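Local atomic coordinates of ketosynthase (Streptomyces sp. MSC090213JE08, PDB entry 6KXD), a protein that probably extends acyl chains carried on acyl carrier protein by decarboxylative condensation with malonyl units, as the ketosynthase of a highly reducing type II polyketide synthase. Residues A[40-45]-A[53-58]. Residues are numbered along the deposited sequence; the frame is centred on the assembly and turned at random.
Sequences RPITRF and NTACEV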
ATOM      1  N   ARG A  40       6.878  22.568 -14.781  1.00 50.61           N
ATOM      2  CA  ARG A  40       5.996  23.582 -15.340  1.00 55.08           C
ATOM      3  C   ARG A  40       5.316  24.231 -14.164  1.00 56.04           C
ATOM      4  O   ARG A  40       5.403  23.692 -13.064  1.00 54.27           O
ATOM      5  CB  ARG A  40       4.981  22.969 -16.309  1.00 56.32           C
ATOM      6  CG  ARG A  40       4.234  21.759 -15.765  1.00 57.57           C
ATOM      7  CD  ARG A  40       3.306  21.114 -16.786  1.00 55.19           C
ATOM      8  NE  ARG A  40       3.987  20.860 -18.040  1.00 61.99           N
ATOM      9  CZ  ARG A  40       4.735  19.803 -18.309  1.00 60.35           C
ATOM     10  NH1 ARG A  40       4.861  18.823 -17.437  1.00 65.17           N
ATOM     11  NH2 ARG A  40       5.331  19.723 -19.477  1.00 58.48           N
ATOM     12  N   PRO A  41       4.660  25.404 -14.325  1.00 56.37           N
ATOM     13  CA  PRO A  41       3.924  25.981 -13.213  1.00 53.85           C
ATOM     14  C   PRO A  41       2.855  25.005 -12.712  1.00 54.32           C
ATOM     15  O   PRO A  41       2.246  24.240 -13.493  1.00 55.67           O
ATOM     16  CB  PRO A  41       3.275  27.252 -13.773  1.00 55.12           C
ATOM     17  CG  PRO A  41       4.109  27.567 -15.010  1.00 55.20           C
ATOM     18  CD  PRO A  41       4.604  26.236 -15.542  1.00 56.98           C
ATOM     19  N   ILE A  42       2.625  25.077 -11.410  1.00 52.91           N
ATOM     20  CA  ILE A  42       1.536  24.365 -10.757  1.00 58.71           C
ATOM     21  C   ILE A  42       0.208  25.020 -11.146  1.00 54.53           C
ATOM     22  O   ILE A  42       0.065  26.236 -11.021  1.00 54.48           O
ATOM     23  CB  ILE A  42       1.705  24.407  -9.232  1.00 56.28           C
ATOM     24  CG1 ILE A  42       2.940  23.644  -8.750  1.00 53.25           C
ATOM     25  CG2 ILE A  42       0.443  23.912  -8.550  1.00 61.05           C
ATOM     26  CD1 ILE A  42       3.254  23.901  -7.273  1.00 54.48           C
ATOM     27  N   THR A  43      -0.762  24.196 -11.566  1.00 54.53           N
ATOM     28  CA  THR A  43      -2.151  24.624 -11.843  1.00 55.06           C
ATOM     29  C   THR A  43      -3.131  23.988 -10.846  1.00 56.97           C
ATOM     30  O   THR A  43      -4.259  24.468 -10.671  1.00 52.32           O
ATOM     31  CB  THR A  43      -2.520  24.261 -13.286  1.00 54.26           C
ATOM     32  OG1 THR A  43      -2.434  22.842 -13.417  1.00 57.38           O
ATOM     33  CG2 THR A  43      -1.612  24.885 -14.329  1.00 55.10           C
ATOM     34  N   ARG A  44      -2.729  22.898 -10.179  1.00 56.42           N
ATOM     35  CA  ARG A  44      -3.716  22.038  -9.512  1.00 50.99           C
ATOM     36  C   ARG A  44      -4.274  22.722  -8.262  1.00 51.32           C
ATOM     37  O   ARG A  44      -5.428  22.496  -7.879  1.00 50.21           O
ATOM     38  CB  ARG A  44      -3.130  20.671  -9.154  1.00 54.26           C
ATOM     39  CG  ARG A  44      -4.213  19.650  -8.819  1.00 54.73           C
ATOM     40  CD  ARG A  44      -5.039  19.197 -10.020  1.00 59.99           C
ATOM     41  NE  ARG A  44      -4.233  19.067 -11.238  1.00 57.31           N
ATOM     42  CZ  ARG A  44      -3.257  18.189 -11.399  1.00 55.37           C
ATOM     43  NH1 ARG A  44      -3.038  17.277 -10.467  1.00 58.30           N
ATOM     44  NH2 ARG A  44      -2.497  18.233 -12.475  1.00 54.85           N
ATOM     45  N   PHE A  45      -3.466  23.584  -7.642  1.00 48.71           N
ATOM     46  CA  PHE A  45      -3.880  24.268  -6.459  1.00 51.96           C
ATOM     47  C   PHE A  45      -3.147  25.609  -6.392  1.00 49.43           C
ATOM     48  O   PHE A  45      -2.188  25.834  -7.121  1.00 50.12           O
ATOM     49  CB  PHE A  45      -3.595  23.416  -5.214  1.00 50.85           C
ATOM     50  CG  PHE A  45      -2.133  23.160  -4.991  1.00 50.12           C
ATOM     51  CD1 PHE A  45      -1.386  24.037  -4.223  1.00 53.97           C
ATOM     52  CD2 PHE A  45      -1.499  22.074  -5.580  1.00 53.00           C
ATOM     53  CE1 PHE A  45      -0.027  23.827  -4.039  1.00 54.20           C
ATOM     54  CE2 PHE A  45      -0.142  21.875  -5.401  1.00 52.63           C
ATOM     55  CZ  PHE A  45       0.594  22.758  -4.646  1.00 56.40           C
ATOM     56  N   ASN A  53       6.373  27.957  -7.132  1.00 46.27           N
ATOM     57  CA  ASN A  53       5.131  27.480  -7.806  1.00 55.41           C
ATOM     58  C   ASN A  53       5.417  26.562  -9.007  1.00 52.97           C
ATOM     59  O   ASN A  53       4.583  26.452  -9.915  1.00 59.20           O
ATOM     60  CB  ASN A  53       4.235  28.651  -8.221  1.00 62.28           C
ATOM     61  CG  ASN A  53       4.627  29.200  -9.572  1.00 65.65           C
ATOM     62  OD1 ASN A  53       5.806  29.204  -9.909  1.00 65.79           O
ATOM     63  ND2 ASN A  53       3.646  29.552 -10.386  1.00 70.20           N
ATOM     64  N   THR A  54       6.543  25.843  -8.982  1.00 55.11           N
ATOM     65  CA  THR A  54       6.900  24.873 -10.005  1.00 52.30           C
ATOM     66  C   THR A  54       6.729  23.445  -9.456  1.00 53.07           C
ATOM     67  O   THR A  54       7.054  23.158  -8.314  1.00 49.48           O
ATOM     68  CB  THR A  54       8.345  25.064 -10.464  1.00 56.46           C
ATOM     69  OG1 THR A  54       8.473  26.424 -10.893  1.00 60.93           O
ATOM     70  CG2 THR A  54       8.749  24.103 -11.556  1.00 55.66           C
ATOM     71  N   ALA A  55       6.233  22.560 -10.305  1.00 53.96           N
ATOM     72  CA  ALA A  55       6.092  21.139 -10.012  1.00 51.02           C
ATOM     73  C   ALA A  55       6.133  20.460 -11.364  1.00 53.93           C
ATOM     74  O   ALA A  55       6.223  21.150 -12.376  1.00 53.50           O
ATOM     75  CB  ALA A  55       4.815  20.878  -9.279  1.00 51.80           C
ATOM     76  N   CYS A  56       6.055  19.133 -11.385  1.00 46.60           N
ATOM     77  CA  CYS A  56       6.108  18.405 -12.609  1.00 44.27           C
ATOM     78  C   CYS A  56       4.747  17.772 -12.853  1.00 49.67           C
ATOM     79  O   CYS A  56       4.602  16.541 -12.750  1.00 52.67           O
ATOM     80  CB  CYS A  56       7.188  17.335 -12.611  1.00 48.90           C
ATOM     81  SG  CYS A  56       8.861  18.037 -12.563  1.00 52.95           S
ATOM     82  N   GLU A  57       3.774  18.625 -13.163  1.00 51.53           N
ATOM     83  CA  GLU A  57       2.431  18.183 -13.430  1.00 49.77           C
ATOM     84  C   GLU A  57       2.358  17.503 -14.787  1.00 47.03           C
ATOM     85  O   GLU A  57       3.212  17.687 -15.679  1.00 50.72           O
ATOM     86  CB  GLU A  57       1.438  19.332 -13.424  1.00 50.76           C
ATOM     87  CG  GLU A  57       1.045  19.780 -12.054  1.00 51.41           C
ATOM     88  CD  GLU A  57       0.084  20.945 -12.084  1.00 53.77           C
ATOM     89  OE1 GLU A  57      -0.352  21.304 -13.203  1.00 58.55           O
ATOM     90  OE2 GLU A  57      -0.247  21.475 -11.009  1.00 56.46           O
ATOM     91  N   VAL A  58       1.316  16.671 -14.924  1.00 47.16           N
ATOM     92  CA  VAL A  58       0.905  16.185 -16.198  1.00 49.65           C
ATOM     93  C   VAL A  58       0.137  17.341 -16.832  1.00 46.60           C
ATOM     94  O   VAL A  58      -0.825  17.869 -16.264  1.00 49.38           O
ATOM     95  CB  VAL A  58       0.067  14.895 -16.117  1.00 45.46           C
ATOM     96  CG1 VAL A  58      -0.599  14.562 -17.445  1.00 50.60           C
ATOM     97  CG2 VAL A  58       0.922  13.718 -15.670  1.00 48.79           C
TER
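Glu57 OE2 is held by two main-chain amides, Thr43 N at 2.8 Å and Arg44 N at 3.0 Å, which approach on the syn side but from opposite faces of the carboxylate plane. OE1 takes the hydroxyl: Thr43 OG1 gives it a bond of 2.6 Å at the syn lone pair, while Thr43 N adds a weak second link. With chi1 at 61°, Thr43 OG1 lies between its own backbone N and carbonyl carbon, on the side where the carboxylate already meets that residue's amide. Beyond CG the Glu57 chain runs extended, carrying the acid across Ile42 at about a right angle. Arg44, bent at chi2 and chi3, slants across the glutamate, guanidinium and carboxylate planes 33° apart. Glu57 OE2 lies over one guanidinium face, offset toward the rim; the long salt bridge runs instead from Arg44 NH2 to Glu57 OE1 (3.8 Å), well out of the guanidinium plane and so by charge alone, while Arg44 NH1 makes a salt bridge with Glu233. The guanidinium of Arg40 takes the backbone carbonyl of Glu57, Arg40 NH1 to Glu57 O at 2.7 Å in a bent bond; NH1 also bonds Ser20 O. The short strands 40-41 and 54-55 form an antiparallel pair: Arg40 and Ala55 exchange two backbone bonds, and Ile42 N continues the pairing to Asn53 O at 2.8 Å. Ile42 CG1 packs against Ala55 CB at 3.4 Å, tighter than usual van der Waals contact, and Phe205 of helix 202-210 adjoins Ile42. Strand pairing and acid-to-amide bonds thus close the excursion between residues 45 and 53 within the N-terminal ketoacyl-synthase domain of this thiolase-like enzyme, and the donors around Glu57 would probably stabilise its ionised form.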